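Local coordinates for oxysterol-binding protein homolog 3 (Saccharomyces cerevisiae, PDB 4IC4), which carries lipids in a hydrophobic pocket and moves them between membranes in phosphoinositide-coupled directional transport, its OSBP-related domain (ORD) binding sterols and phospholipids, at residues 54-58 / 169-173; 68-73 / 321-327; 78-84 / 100-105; 107-111 / 283-288. All coordinates share one frame; numbering follows the deposited sequence.

Interaction 1 (54-58 / 169-173); sequences KDLSS and SQKFW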
loop_
_atom_site.group_PDB
_atom_site.type_symbol
_atom_site.label_atom_id
_atom_site.label_comp_id
_atom_site.label_asym_id
_atom_site.label_seq_id
_atom_site.Cartn_x
_atom_site.Cartn_y
_atom_site.Cartn_z
ATOM N N LYS A 54 -4.945 -12.618 -19.701
ATOM C CA LYS A 54 -4.315 -11.444 -19.104
ATOM C C LYS A 54 -5.189 -10.981 -17.947
ATOM O O LYS A 54 -6.399 -10.803 -18.110
ATOM C CB LYS A 54 -4.179 -10.322 -20.132
ATOM C CG LYS A 54 -3.400 -10.714 -21.376
ATOM C CD LYS A 54 -2.535 -9.569 -21.883
ATOM C CE LYS A 54 -3.364 -8.363 -22.302
ATOM N NZ LYS A 54 -4.056 -7.688 -21.170
ATOM N N ASP A 55 -4.578 -10.781 -16.784
ATOM C CA ASP A 55 -5.324 -10.373 -15.600
ATOM C C ASP A 55 -5.291 -8.908 -15.181
ATOM O O ASP A 55 -4.269 -8.224 -15.267
ATOM C CB ASP A 55 -4.930 -11.247 -14.402
ATOM C CG ASP A 55 -5.898 -12.398 -14.177
ATOM O OD1 ASP A 55 -6.143 -13.170 -15.129
ATOM O OD2 ASP A 55 -6.413 -12.535 -13.046
ATOM N N LEU A 56 -6.456 -8.467 -14.719
ATOM C CA LEU A 56 -6.725 -7.124 -14.225
ATOM C C LEU A 56 -5.769 -6.000 -14.616
ATOM O O LEU A 56 -6.117 -5.142 -15.428
ATOM C CB LEU A 56 -6.862 -7.190 -12.700
ATOM C CG LEU A 56 -7.157 -5.950 -11.856
ATOM C CD1 LEU A 56 -7.923 -6.394 -10.626
ATOM C CD2 LEU A 56 -5.871 -5.230 -11.463
ATOM N N SER A 57 -4.572 -5.997 -14.037
ATOM C CA SER A 57 -3.591 -4.945 -14.308
ATOM C C SER A 57 -3.445 -4.516 -15.771
ATOM O O SER A 57 -3.091 -3.369 -16.044
ATOM C CB SER A 57 -2.216 -5.341 -13.763
ATOM O OG SER A 57 -1.613 -6.342 -14.563
ATOM N N SER A 58 -3.716 -5.419 -16.707
ATOM C CA SER A 58 -3.598 -5.076 -18.120
ATOM C C SER A 58 -4.946 -4.987 -18.830
ATOM O O SER A 58 -5.014 -4.623 -20.004
ATOM C CB SER A 58 -2.704 -6.094 -18.833
ATOM O OG SER A 58 -3.196 -7.414 -18.682
ATOM N N SER A 169 0.816 -9.032 -7.913
ATOM C CA SER A 169 0.539 -10.141 -8.815
ATOM C C SER A 169 -0.794 -10.763 -8.444
ATOM O O SER A 169 -1.262 -10.624 -7.313
ATOM C CB SER A 169 1.644 -11.197 -8.736
ATOM O OG SER A 169 1.577 -11.917 -7.520
ATOM N N GLN A 170 -1.396 -11.453 -9.403
ATOM C CA GLN A 170 -2.686 -12.086 -9.192
ATOM C C GLN A 170 -2.853 -13.311 -10.079
ATOM O O GLN A 170 -2.370 -13.344 -11.212
ATOM C CB GLN A 170 -3.796 -11.082 -9.490
ATOM C CG GLN A 170 -3.619 -10.388 -10.830
ATOM C CD GLN A 170 -4.606 -9.262 -11.048
ATOM O OE1 GLN A 170 -4.519 -8.535 -12.037
ATOM N NE2 GLN A 170 -5.553 -9.112 -10.128
ATOM N N LYS A 171 -3.543 -14.314 -9.550
ATOM C CA LYS A 171 -3.802 -15.554 -10.272
ATOM C C LYS A 171 -5.064 -16.186 -9.705
ATOM O O LYS A 171 -5.133 -16.479 -8.511
ATOM C CB LYS A 171 -2.626 -16.523 -10.117
ATOM C CG LYS A 171 -1.351 -16.089 -10.826
ATOM C CD LYS A 171 -1.543 -16.048 -12.336
ATOM C CE LYS A 171 -0.299 -15.528 -13.041
ATOM N NZ LYS A 171 0.896 -16.371 -12.762
ATOM N N PHE A 172 -6.066 -16.386 -10.554
ATOM C CA PHE A 172 -7.311 -16.990 -10.100
ATOM C C PHE A 172 -7.110 -18.488 -9.906
ATOM O O PHE A 172 -6.430 -19.142 -10.697
ATOM C CB PHE A 172 -8.444 -16.709 -11.098
ATOM C CG PHE A 172 -8.233 -17.313 -12.459
ATOM C CD1 PHE A 172 -8.473 -18.667 -12.684
ATOM C CD2 PHE A 172 -7.810 -16.524 -13.523
ATOM C CE1 PHE A 172 -8.296 -19.225 -13.950
ATOM C CE2 PHE A 172 -7.629 -17.072 -14.794
ATOM C CZ PHE A 172 -7.874 -18.425 -15.006
ATOM N N TRP A 173 -7.694 -19.021 -8.838
ATOM C CA TRP A 173 -7.567 -20.436 -8.523
ATOM C C TRP A 173 -8.807 -21.203 -8.977
ATOM O O TRP A 173 -8.963 -22.387 -8.675
ATOM C CB TRP A 173 -7.361 -20.608 -7.014
ATOM C CG TRP A 173 -6.491 -21.773 -6.648
ATOM C CD1 TRP A 173 -6.778 -23.097 -6.812
ATOM C CD2 TRP A 173 -5.182 -21.715 -6.064
ATOM N NE1 TRP A 173 -5.730 -23.869 -6.369
ATOM C CE2 TRP A 173 -4.737 -23.045 -5.905
ATOM C CE3 TRP A 173 -4.342 -20.668 -5.662
ATOM C CZ2 TRP A 173 -3.486 -23.358 -5.360
ATOM C CZ3 TRP A 173 -3.097 -20.978 -5.120
ATOM C CH2 TRP A 173 -2.683 -22.314 -4.974
#
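Gln-170 reaches off its strand into the loop 54-58, and the close packing is the fit of its side chain between Asp-55 and Leu-56. Its CG sits between the backbone N and the carbonyl carbon (chi1 50°), and the chain then runs straight, carrying the amide across to the loop backbone. Gln-170 NE2 lies 3.6 Å from Leu-56 CD1, and the two side chains cross at about a right angle. Ser-57 N appears to donate to Gln-170 OE1 at 3.2 Å, although the modelled place of OE1 is doubtful. A long amide suits this position, being long enough to reach the loop backbone, where OE1 may accept from a loop N-H. In the OSBP-related domain this joins a strand of the barrel, 160-172, to the loop after helix 44-50. That loop holds Ser-58, a PI(4)P-binding residue, and Leu-56 also lies close to Lys-118 of the same site. The outer side is looser: Asp-55 OD1 merely approaches the edge of the Phe-172 ring, 4.1 Å from Phe-172 CD2, with carboxylate and ring planes 25° apart. Phe-172 is solvent-exposed and also leans on Ile-177 of the adjoining strand.

Interaction 2 (68-73 / 321-327); sequences PISILQ and SRLRPDI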
loop_
_atom_site.group_PDB
_atom_site.type_symbol
_atom_site.label_atom_id
_atom_site.label_comp_id
_atom_site.label_asym_id
_atom_site.label_seq_id
_atom_site.Cartn_x
_atom_site.Cartn_y
_atom_site.Cartn_z
ATOM N N PRO A 68 -11.098 5.935 -5.665
ATOM C CA PRO A 68 -10.333 7.159 -5.930
ATOM C C PRO A 68 -8.911 7.361 -5.411
ATOM O O PRO A 68 -8.607 8.397 -4.825
ATOM C CB PRO A 68 -11.285 8.261 -5.466
ATOM C CG PRO A 68 -11.968 7.627 -4.307
ATOM C CD PRO A 68 -12.247 6.214 -4.784
ATOM N N ILE A 69 -8.047 6.377 -5.634
ATOM C CA ILE A 69 -6.630 6.489 -5.266
ATOM C C ILE A 69 -5.829 5.644 -6.252
ATOM O O ILE A 69 -6.388 4.785 -6.940
ATOM C CB ILE A 69 -6.301 5.992 -3.818
ATOM C CG1 ILE A 69 -6.679 4.520 -3.654
ATOM C CG2 ILE A 69 -6.969 6.886 -2.783
ATOM C CD1 ILE A 69 -6.106 3.908 -2.386
ATOM N N SER A 70 -4.526 5.903 -6.344
ATOM C CA SER A 70 -3.661 5.136 -7.240
ATOM C C SER A 70 -3.015 4.001 -6.452
ATOM O O SER A 70 -3.086 3.973 -5.222
ATOM C CB SER A 70 -2.563 6.027 -7.827
ATOM O OG SER A 70 -1.581 6.326 -6.848
ATOM N N ILE A 71 -2.372 3.069 -7.150
ATOM C CA ILE A 71 -1.730 1.960 -6.450
ATOM C C ILE A 71 -0.610 2.474 -5.544
ATOM O O ILE A 71 -0.346 1.897 -4.490
ATOM C CB ILE A 71 -1.159 0.917 -7.433
ATOM C CG1 ILE A 71 -2.301 0.298 -8.241
ATOM C CG2 ILE A 71 -0.405 -0.174 -6.662
ATOM C CD1 ILE A 71 -1.848 -0.739 -9.250
ATOM N N LEU A 72 0.050 3.558 -5.945
ATOM C CA LEU A 72 1.109 4.117 -5.109
ATOM C C LEU A 72 0.507 4.551 -3.776
ATOM O O LEU A 72 1.112 4.363 -2.719
ATOM C CB LEU A 72 1.762 5.320 -5.793
ATOM C CG LEU A 72 2.528 5.043 -7.090
ATOM C CD1 LEU A 72 2.978 6.366 -7.707
ATOM C CD2 LEU A 72 3.724 4.149 -6.804
ATOM N N GLN A 73 -0.688 5.133 -3.830
ATOM C CA GLN A 73 -1.364 5.570 -2.617
ATOM C C GLN A 73 -1.811 4.359 -1.784
ATOM O O GLN A 73 -1.685 4.360 -0.558
ATOM C CB GLN A 73 -2.544 6.483 -2.983
ATOM C CG GLN A 73 -2.058 7.813 -3.569
ATOM C CD GLN A 73 -3.162 8.678 -4.143
ATOM O OE1 GLN A 73 -3.958 8.229 -4.970
ATOM N NE2 GLN A 73 -3.201 9.939 -3.721
ATOM N N SER A 321 0.292 11.691 -7.766
ATOM C CA SER A 321 -1.042 11.114 -7.941
ATOM C C SER A 321 -2.155 12.106 -7.599
ATOM O O SER A 321 -3.255 12.018 -8.144
ATOM C CB SER A 321 -1.209 9.866 -7.071
ATOM O OG SER A 321 -0.328 8.829 -7.466
ATOM N N ARG A 322 -1.878 13.040 -6.696
ATOM C CA ARG A 322 -2.887 14.030 -6.315
ATOM C C ARG A 322 -3.237 14.961 -7.470
ATOM O O ARG A 322 -4.243 15.669 -7.411
ATOM C CB ARG A 322 -2.399 14.887 -5.149
ATOM C CG ARG A 322 -2.130 14.136 -3.858
ATOM C CD ARG A 322 -1.673 15.107 -2.789
ATOM N NE ARG A 322 -1.305 14.445 -1.540
ATOM C CZ ARG A 322 -0.155 13.812 -1.333
ATOM N NH1 ARG A 322 0.758 13.745 -2.294
ATOM N NH2 ARG A 322 0.090 13.259 -0.151
ATOM N N LEU A 323 -2.409 14.966 -8.510
ATOM C CA LEU A 323 -2.648 15.839 -9.650
ATOM C C LEU A 323 -3.327 15.134 -10.821
ATOM O O LEU A 323 -3.595 15.752 -11.854
ATOM C CB LEU A 323 -1.328 16.481 -10.097
ATOM C CG LEU A 323 -0.616 17.286 -9.000
ATOM C CD1 LEU A 323 0.666 17.902 -9.550
ATOM C CD2 LEU A 323 -1.548 18.367 -8.460
ATOM N N ARG A 324 -3.618 13.844 -10.670
ATOM C CA ARG A 324 -4.282 13.111 -11.745
ATOM C C ARG A 324 -5.728 13.559 -11.889
ATOM O O ARG A 324 -6.506 13.526 -10.932
ATOM C CB ARG A 324 -4.215 11.601 -11.506
ATOM C CG ARG A 324 -2.883 11.026 -11.938
ATOM C CD ARG A 324 -2.858 9.518 -11.957
ATOM N NE ARG A 324 -3.884 8.918 -12.806
ATOM C CZ ARG A 324 -3.834 7.655 -13.217
ATOM N NH1 ARG A 324 -2.809 6.890 -12.865
ATOM N NH2 ARG A 324 -4.812 7.141 -13.950
ATOM N N PRO A 325 -6.109 13.976 -13.101
ATOM C CA PRO A 325 -7.474 14.441 -13.361
ATOM C C PRO A 325 -8.566 13.389 -13.319
ATOM O O PRO A 325 -9.698 13.687 -12.928
ATOM C CB PRO A 325 -7.357 15.104 -14.732
ATOM C CG PRO A 325 -6.301 14.304 -15.398
ATOM C CD PRO A 325 -5.267 14.127 -14.299
ATOM N N ASP A 326 -8.245 12.165 -13.722
ATOM C CA ASP A 326 -9.253 11.119 -13.701
ATOM C C ASP A 326 -9.575 10.717 -12.266
ATOM O O ASP A 326 -10.744 10.569 -11.902
ATOM C CB ASP A 326 -8.810 9.910 -14.542
ATOM C CG ASP A 326 -7.412 9.404 -14.200
ATOM O OD1 ASP A 326 -6.639 10.081 -13.483
ATOM O OD2 ASP A 326 -7.079 8.304 -14.690
ATOM N N ILE A 327 -8.545 10.571 -11.441
ATOM C CA ILE A 327 -8.767 10.211 -10.049
ATOM C C ILE A 327 -9.536 11.327 -9.341
ATOM O O ILE A 327 -10.459 11.061 -8.568
ATOM C CB ILE A 327 -7.433 9.970 -9.302
ATOM C CG1 ILE A 327 -6.657 8.824 -9.965
ATOM C CG2 ILE A 327 -7.714 9.665 -7.825
ATOM C CD1 ILE A 327 -5.378 8.417 -9.228
#
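Ser-70 and Ser-321 meet through their hydroxyls, Ser-70 OG donating to Ser-321 OG at 2.9 Å. A chi1 of 73° turns Ser-70 OG to face Ser-321, where it can also accept a weak bond from Gln-73 N. Ser-321 OG has a further partner in Glu-126, so this buried polar pair is part of a small network. Beside it, Gln-73 lays its amide against Ser-321, with Gln-73 CD 3.7 Å from Ser-321 CB. Its chain is extended as far as CD, and the last torsion (chi3 -52°) turns Gln-73 OE1 back to Ser-70 N, which donates to it at 2.8 Å in the carbonyl plane, on a lone pair. Ile-327 fills the other end with both branches: Ile-327 CG2 comes within 3.4 Å of Pro-68 O, while Ile-327 CD1 packs 3.9 Å from Ser-70 CB. The branched isoleucine thus covers the corner at Pro-68 and the start of the helix together. Next to Ile-327 in the chain, Asp-326 is held side-on by Arg-324. The reciprocal bonds of Ser-70 and Gln-73 form a capping box, the classic start of a helix, here 71-76 of the OSBP-related domain.

Interaction 3 (78-84 / 100-105); sequences TFEYAPL and AFAISF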
loop_
_atom_site.group_PDB
_atom_site.type_symbol
_atom_site.label_atom_id
_atom_site.label_comp_id
_atom_site.label_asym_id
_atom_site.label_seq_id
_atom_site.Cartn_x
_atom_site.Cartn_y
_atom_site.Cartn_z
ATOM N N THR A 78 0.506 1.006 3.821
ATOM C CA THR A 78 1.336 0.069 4.566
ATOM C C THR A 78 1.885 0.816 5.787
ATOM O O THR A 78 2.228 0.206 6.800
ATOM C CB THR A 78 2.527 -0.421 3.702
ATOM O OG1 THR A 78 2.041 -1.291 2.672
ATOM C CG2 THR A 78 3.553 -1.170 4.550
ATOM N N PHE A 79 1.941 2.143 5.687
ATOM C CA PHE A 79 2.475 2.981 6.758
ATOM C C PHE A 79 1.453 3.689 7.649
ATOM O O PHE A 79 1.807 4.575 8.427
ATOM C CB PHE A 79 3.452 3.995 6.152
ATOM C CG PHE A 79 4.678 3.358 5.569
ATOM C CD1 PHE A 79 5.749 3.009 6.390
ATOM C CD2 PHE A 79 4.738 3.041 4.218
ATOM C CE1 PHE A 79 6.859 2.351 5.871
ATOM C CE2 PHE A 79 5.847 2.381 3.687
ATOM C CZ PHE A 79 6.909 2.036 4.518
ATOM N N GLU A 80 0.189 3.286 7.553
ATOM C CA GLU A 80 -0.851 3.888 8.379
ATOM C C GLU A 80 -0.488 3.816 9.864
ATOM O O GLU A 80 -0.759 4.749 10.618
ATOM C CB GLU A 80 -2.197 3.182 8.159
ATOM C CG GLU A 80 -3.321 3.739 9.030
ATOM C CD GLU A 80 -4.641 2.994 8.878
ATOM O OE1 GLU A 80 -4.742 2.071 8.038
ATOM O OE2 GLU A 80 -5.588 3.346 9.613
ATOM N N TYR A 81 0.121 2.704 10.275
ATOM C CA TYR A 81 0.487 2.513 11.677
ATOM C C TYR A 81 1.996 2.581 11.901
ATOM O O TYR A 81 2.571 1.813 12.685
ATOM C CB TYR A 81 -0.076 1.176 12.176
ATOM C CG TYR A 81 -1.581 1.074 12.043
ATOM C CD1 TYR A 81 -2.435 1.651 12.987
ATOM C CD2 TYR A 81 -2.157 0.428 10.948
ATOM C CE1 TYR A 81 -3.831 1.587 12.839
ATOM C CE2 TYR A 81 -3.545 0.360 10.795
ATOM C CZ TYR A 81 -4.374 0.939 11.740
ATOM O OH TYR A 81 -5.739 0.866 11.574
ATOM N N ALA A 82 2.624 3.523 11.206
ATOM C CA ALA A 82 4.058 3.755 11.306
ATOM C C ALA A 82 4.549 3.946 12.746
ATOM O O ALA A 82 5.696 3.614 13.052
ATOM C CB ALA A 82 4.443 4.970 10.466
ATOM N N PRO A 83 3.708 4.506 13.641
ATOM C CA PRO A 83 4.181 4.681 15.021
ATOM C C PRO A 83 4.637 3.370 15.667
ATOM O O PRO A 83 5.385 3.380 16.644
ATOM C CB PRO A 83 2.978 5.303 15.721
ATOM C CG PRO A 83 2.398 6.163 14.637
ATOM C CD PRO A 83 2.456 5.259 13.422
ATOM N N LEU A 84 4.181 2.241 15.130
ATOM C CA LEU A 84 4.597 0.942 15.656
ATOM C C LEU A 84 6.098 0.765 15.442
ATOM O O LEU A 84 6.789 0.162 16.267
ATOM C CB LEU A 84 3.854 -0.191 14.944
ATOM C CG LEU A 84 2.392 -0.417 15.336
ATOM C CD1 LEU A 84 1.756 -1.409 14.382
ATOM C CD2 LEU A 84 2.315 -0.934 16.768
ATOM N N ALA A 100 3.747 -6.592 14.367
ATOM C CA ALA A 100 2.438 -5.946 14.410
ATOM C C ALA A 100 2.320 -5.022 13.200
ATOM O O ALA A 100 1.284 -4.976 12.531
ATOM C CB ALA A 100 2.288 -5.142 15.705
ATOM N N PHE A 101 3.387 -4.282 12.925
ATOM C CA PHE A 101 3.393 -3.370 11.787
ATOM C C PHE A 101 3.192 -4.133 10.482
ATOM O O PHE A 101 2.399 -3.729 9.636
ATOM C CB PHE A 101 4.715 -2.602 11.724
ATOM C CG PHE A 101 4.836 -1.708 10.520
ATOM C CD1 PHE A 101 4.162 -0.490 10.472
ATOM C CD2 PHE A 101 5.591 -2.101 9.422
ATOM C CE1 PHE A 101 4.240 0.325 9.340
ATOM C CE2 PHE A 101 5.675 -1.292 8.283
ATOM C CZ PHE A 101 4.997 -0.075 8.245
ATOM N N ALA A 102 3.905 -5.247 10.330
ATOM C CA ALA A 102 3.821 -6.056 9.118
ATOM C C ALA A 102 2.421 -6.579 8.818
ATOM O O ALA A 102 2.031 -6.701 7.657
ATOM C CB ALA A 102 4.800 -7.221 9.207
ATOM N N ILE A 103 1.671 -6.891 9.868
ATOM C CA ILE A 103 0.318 -7.411 9.722
ATOM C C ILE A 103 -0.739 -6.310 9.615
ATOM O O ILE A 103 -1.771 -6.490 8.963
ATOM C CB ILE A 103 -0.045 -8.304 10.934
ATOM C CG1 ILE A 103 0.878 -9.524 10.976
ATOM C CG2 ILE A 103 -1.504 -8.732 10.861
ATOM C CD1 ILE A 103 0.763 -10.337 12.255
ATOM N N SER A 104 -0.469 -5.166 10.238
ATOM C CA SER A 104 -1.433 -4.071 10.283
ATOM C C SER A 104 -2.065 -3.608 8.982
ATOM O O SER A 104 -3.241 -3.238 8.975
ATOM C CB SER A 104 -0.827 -2.858 10.999
ATOM O OG SER A 104 0.231 -2.283 10.257
ATOM N N PHE A 105 -1.316 -3.626 7.887
ATOM C CA PHE A 105 -1.866 -3.153 6.624
ATOM C C PHE A 105 -3.114 -3.922 6.186
ATOM O O PHE A 105 -3.955 -3.382 5.466
ATOM C CB PHE A 105 -0.812 -3.211 5.513
ATOM C CG PHE A 105 -0.689 -4.555 4.873
ATOM C CD1 PHE A 105 -0.031 -5.592 5.519
ATOM C CD2 PHE A 105 -1.270 -4.798 3.630
ATOM C CE1 PHE A 105 0.046 -6.856 4.940
ATOM C CE2 PHE A 105 -1.200 -6.061 3.040
ATOM C CZ PHE A 105 -0.539 -7.093 3.698
HETATM O O HOH W 1 2.333 -2.727 7.093
HETATM O O HOH W 2 0.674 0.252 8.985
#
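The ring of Phe-101 pushes its outer end into the bend made by residues 78-82. Phe-101 CZ stands 3.1 Å from Thr-78 O and 3.7 Å from Phe-79 CD1, while Phe-101 CD1 has Tyr-81 O in the ring plane at its edge, 3.6 Å away. The Phe-79 and Phe-101 rings lie oblique, their planes 47° apart. Phe-101 gets there because its CG points anti to the backbone N (chi1 176°), which throws the ring off the helix toward the bend. Farther along, Leu-84 CD1 rests 3.6 Å from Phe-101 N, and the small Ala-100 lets the leucine settle close to the helix. One helical turn on from Ala-100, Ser-104 CB touches Tyr-81 CD2 at 3.5 Å. Water bridges the two segments as well: one molecule donates to Thr-78 O and to Ser-104 OG and accepts from Tyr-81 N, and another lies over one face of the Phe-101 ring, near Thr-78 O and Phe-101 O. Farther out, Ser-104 OG spends its own proton on Phe-101 O at 2.7 Å, the type I turn from Phe-79 to Ala-82 sets the bend, and the Tyr-81 hydroxyl bonds Gly-286 N. The turn and helix 94-104 thus meet by apolar packing of Phe-101 and Leu-84, perhaps aided by Tyr-81 O facing the electron-poor ring rim, with water rather than direct hydrogen bonds linking their polar groups.

Interaction 4 (107-111 / 283-288); sequences SIYRD and WEVGDL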
loop_
_atom_site.group_PDB
_atom_site.type_symbol
_atom_site.label_atom_id
_atom_site.label_comp_id
_atom_site.label_asym_id
_atom_site.label_seq_id
_atom_site.Cartn_x
_atom_site.Cartn_y
_atom_site.Cartn_z
ATOM N N SER A 107 -5.644 -4.626 7.801
ATOM C CA SER A 107 -6.830 -4.019 8.393
ATOM C C SER A 107 -7.640 -3.094 7.491
ATOM O O SER A 107 -8.800 -2.810 7.789
ATOM C CB SER A 107 -6.450 -3.263 9.675
ATOM O OG SER A 107 -5.603 -2.157 9.396
ATOM N N ILE A 108 -7.050 -2.610 6.401
ATOM C CA ILE A 108 -7.808 -1.718 5.525
ATOM C C ILE A 108 -8.939 -2.459 4.821
ATOM O O ILE A 108 -9.827 -1.838 4.242
ATOM C CB ILE A 108 -6.916 -1.025 4.452
ATOM C CG1 ILE A 108 -6.302 -2.055 3.503
ATOM C CG2 ILE A 108 -5.843 -0.187 5.140
ATOM C CD1 ILE A 108 -5.574 -1.430 2.320
ATOM N N TYR A 109 -8.913 -3.786 4.889
ATOM C CA TYR A 109 -9.941 -4.595 4.249
ATOM C C TYR A 109 -10.972 -5.112 5.246
ATOM O O TYR A 109 -11.770 -5.988 4.912
ATOM C CB TYR A 109 -9.295 -5.772 3.519
ATOM C CG TYR A 109 -8.334 -5.340 2.439
ATOM C CD1 TYR A 109 -8.787 -4.631 1.331
ATOM C CD2 TYR A 109 -6.966 -5.605 2.543
ATOM C CE1 TYR A 109 -7.909 -4.188 0.348
ATOM C CE2 TYR A 109 -6.073 -5.163 1.562
ATOM C CZ TYR A 109 -6.557 -4.453 0.468
ATOM O OH TYR A 109 -5.703 -3.986 -0.503
ATOM N N ARG A 110 -10.971 -4.570 6.461
ATOM C CA ARG A 110 -11.928 -5.034 7.460
ATOM C C ARG A 110 -13.363 -4.775 7.021
ATOM O O ARG A 110 -14.244 -5.603 7.265
ATOM C CB ARG A 110 -11.639 -4.424 8.840
ATOM C CG ARG A 110 -11.653 -2.908 8.972
ATOM C CD ARG A 110 -11.138 -2.591 10.375
ATOM N NE ARG A 110 -11.134 -1.189 10.788
ATOM C CZ ARG A 110 -10.242 -0.282 10.399
ATOM N NH1 ARG A 110 -9.273 -0.607 9.556
ATOM N NH2 ARG A 110 -10.281 0.941 10.913
ATOM N N ASP A 111 -13.607 -3.632 6.388
ATOM C CA ASP A 111 -14.942 -3.353 5.873
ATOM C C ASP A 111 -14.902 -3.941 4.468
ATOM O O ASP A 111 -14.184 -3.444 3.594
ATOM C CB ASP A 111 -15.218 -1.851 5.789
ATOM C CG ASP A 111 -16.638 -1.548 5.339
ATOM O OD1 ASP A 111 -17.118 -2.232 4.412
ATOM O OD2 ASP A 111 -17.269 -0.627 5.904
ATOM N N TRP A 283 -1.311 -3.499 19.246
ATOM C CA TRP A 283 -1.844 -2.704 18.142
ATOM C C TRP A 283 -3.360 -2.827 18.072
ATOM O O TRP A 283 -3.926 -3.863 18.422
ATOM C CB TRP A 283 -1.231 -3.199 16.822
ATOM C CG TRP A 283 -1.978 -2.778 15.579
ATOM C CD1 TRP A 283 -1.903 -1.571 14.942
ATOM C CD2 TRP A 283 -2.931 -3.560 14.845
ATOM N NE1 TRP A 283 -2.748 -1.554 13.859
ATOM C CE2 TRP A 283 -3.392 -2.760 13.775
ATOM C CE3 TRP A 283 -3.440 -4.859 14.987
ATOM C CZ2 TRP A 283 -4.339 -3.216 12.851
ATOM C CZ3 TRP A 283 -4.381 -5.313 14.070
ATOM C CH2 TRP A 283 -4.821 -4.492 13.013
ATOM N N GLU A 284 -4.005 -1.761 17.605
ATOM C CA GLU A 284 -5.454 -1.721 17.447
ATOM C C GLU A 284 -5.758 -0.885 16.208
ATOM O O GLU A 284 -5.029 0.056 15.903
ATOM C CB GLU A 284 -6.117 -1.070 18.665
ATOM C CG GLU A 284 -5.882 -1.780 19.981
ATOM C CD GLU A 284 -6.402 -0.979 21.158
ATOM O OE1 GLU A 284 -5.898 0.142 21.375
ATOM O OE2 GLU A 284 -7.313 -1.468 21.862
ATOM N N VAL A 285 -6.827 -1.226 15.500
ATOM C CA VAL A 285 -7.192 -0.476 14.305
ATOM C C VAL A 285 -7.629 0.938 14.663
ATOM O O VAL A 285 -8.032 1.213 15.797
ATOM C CB VAL A 285 -8.343 -1.158 13.519
ATOM C CG1 VAL A 285 -7.907 -2.539 13.048
ATOM C CG2 VAL A 285 -9.591 -1.254 14.384
ATOM N N GLY A 286 -7.525 1.832 13.687
ATOM C CA GLY A 286 -7.933 3.206 13.888
ATOM C C GLY A 286 -9.374 3.362 13.444
ATOM O O GLY A 286 -10.176 2.434 13.561
ATOM N N ASP A 287 -9.703 4.529 12.909
ATOM C CA ASP A 287 -11.064 4.789 12.467
ATOM C C ASP A 287 -11.262 4.726 10.961
ATOM O O ASP A 287 -10.332 4.928 10.179
ATOM C CB ASP A 287 -11.522 6.167 12.948
ATOM C CG ASP A 287 -11.438 6.322 14.454
ATOM O OD1 ASP A 287 -11.876 5.403 15.172
ATOM O OD2 ASP A 287 -10.941 7.367 14.917
ATOM N N LEU A 288 -12.497 4.436 10.574
ATOM C CA LEU A 288 -12.890 4.412 9.177
ATOM C C LEU A 288 -13.647 5.719 9.005
ATOM O O LEU A 288 -14.010 6.364 9.992
ATOM C CB LEU A 288 -13.838 3.244 8.892
ATOM C CG LEU A 288 -13.275 1.829 9.028
ATOM C CD1 LEU A 288 -14.354 0.817 8.678
ATOM C CD2 LEU A 288 -12.072 1.663 8.108
HETATM O O HOH W 3 -8.168 2.879 10.525
#
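The guanidinium group of Arg-110 is sandwiched between two aliphatic side chains: Val-285 CB lies over the centre of one face, 3.8 Å from Arg-110 CZ, and Leu-288 CD2 covers the opposite face nearer the rim, 3.4 Å from Arg-110 NH2. At the edge, in plane, stands a water that accepts from Arg-110 NH2 at 2.9 Å and lies 3.0 Å from Asp-287 O. The other flat group, the indole of Trp-283, meets Ser-107 CB with its edge, 3.8 Å from Trp-283 CZ2, and has Val-285 N over a face. Arginine suits this slot because its flat faces tolerate greasy neighbours while its N-H groups point outward in the plane. Its chain is extended from CG to NE, but the first torsion (chi1 59°) curls the head back over its own turn. Arg-110 NH1 then donates to Ser-107 O at 2.9 Å, from above the carbonyl plane. That bond, the water on NH2 and the two covered faces should together fix the rotation of the head; Arg-110 N, reaching the same oxygen from its other face, closes the turn. Val-285 CG1 fills in against Ser-107 CB at 3.7 Å, and Ser-107 OG bonds back to Ser-104 O. The loop after helix 94-104 is thereby seated on the end of strand 281-284, whose Trp-283 pairs edge-to-face with Tyr-81, while Ile-108 turns to Leu-74 of helix 71-76.

Overall arrangement
All four contacts lie within the OSBP-related domain. Interactions 3 and 4 are direct neighbours, centres 11 Å apart and on the same side of the chain's centre: they touch through Tyr-81, which meets Ser-107, Trp-283 and Gly-286. Interaction 3 closes before interaction 4 opens, and both are nested within the chain span closed by interaction 2. Interaction 1 crosses interactions 2 and 4 along the chain and encloses interaction 3. Its centre is about 21 Å from that of interaction 2 and 26 Å from the others. Interactions 1 and 4 draw the loops after helices 44-50 and 94-104 to strands 160-172 and 281-284, while interaction 2 joins the starts of helices 71-76 and 325-331, so distant segments meet within one lipid-binding domain.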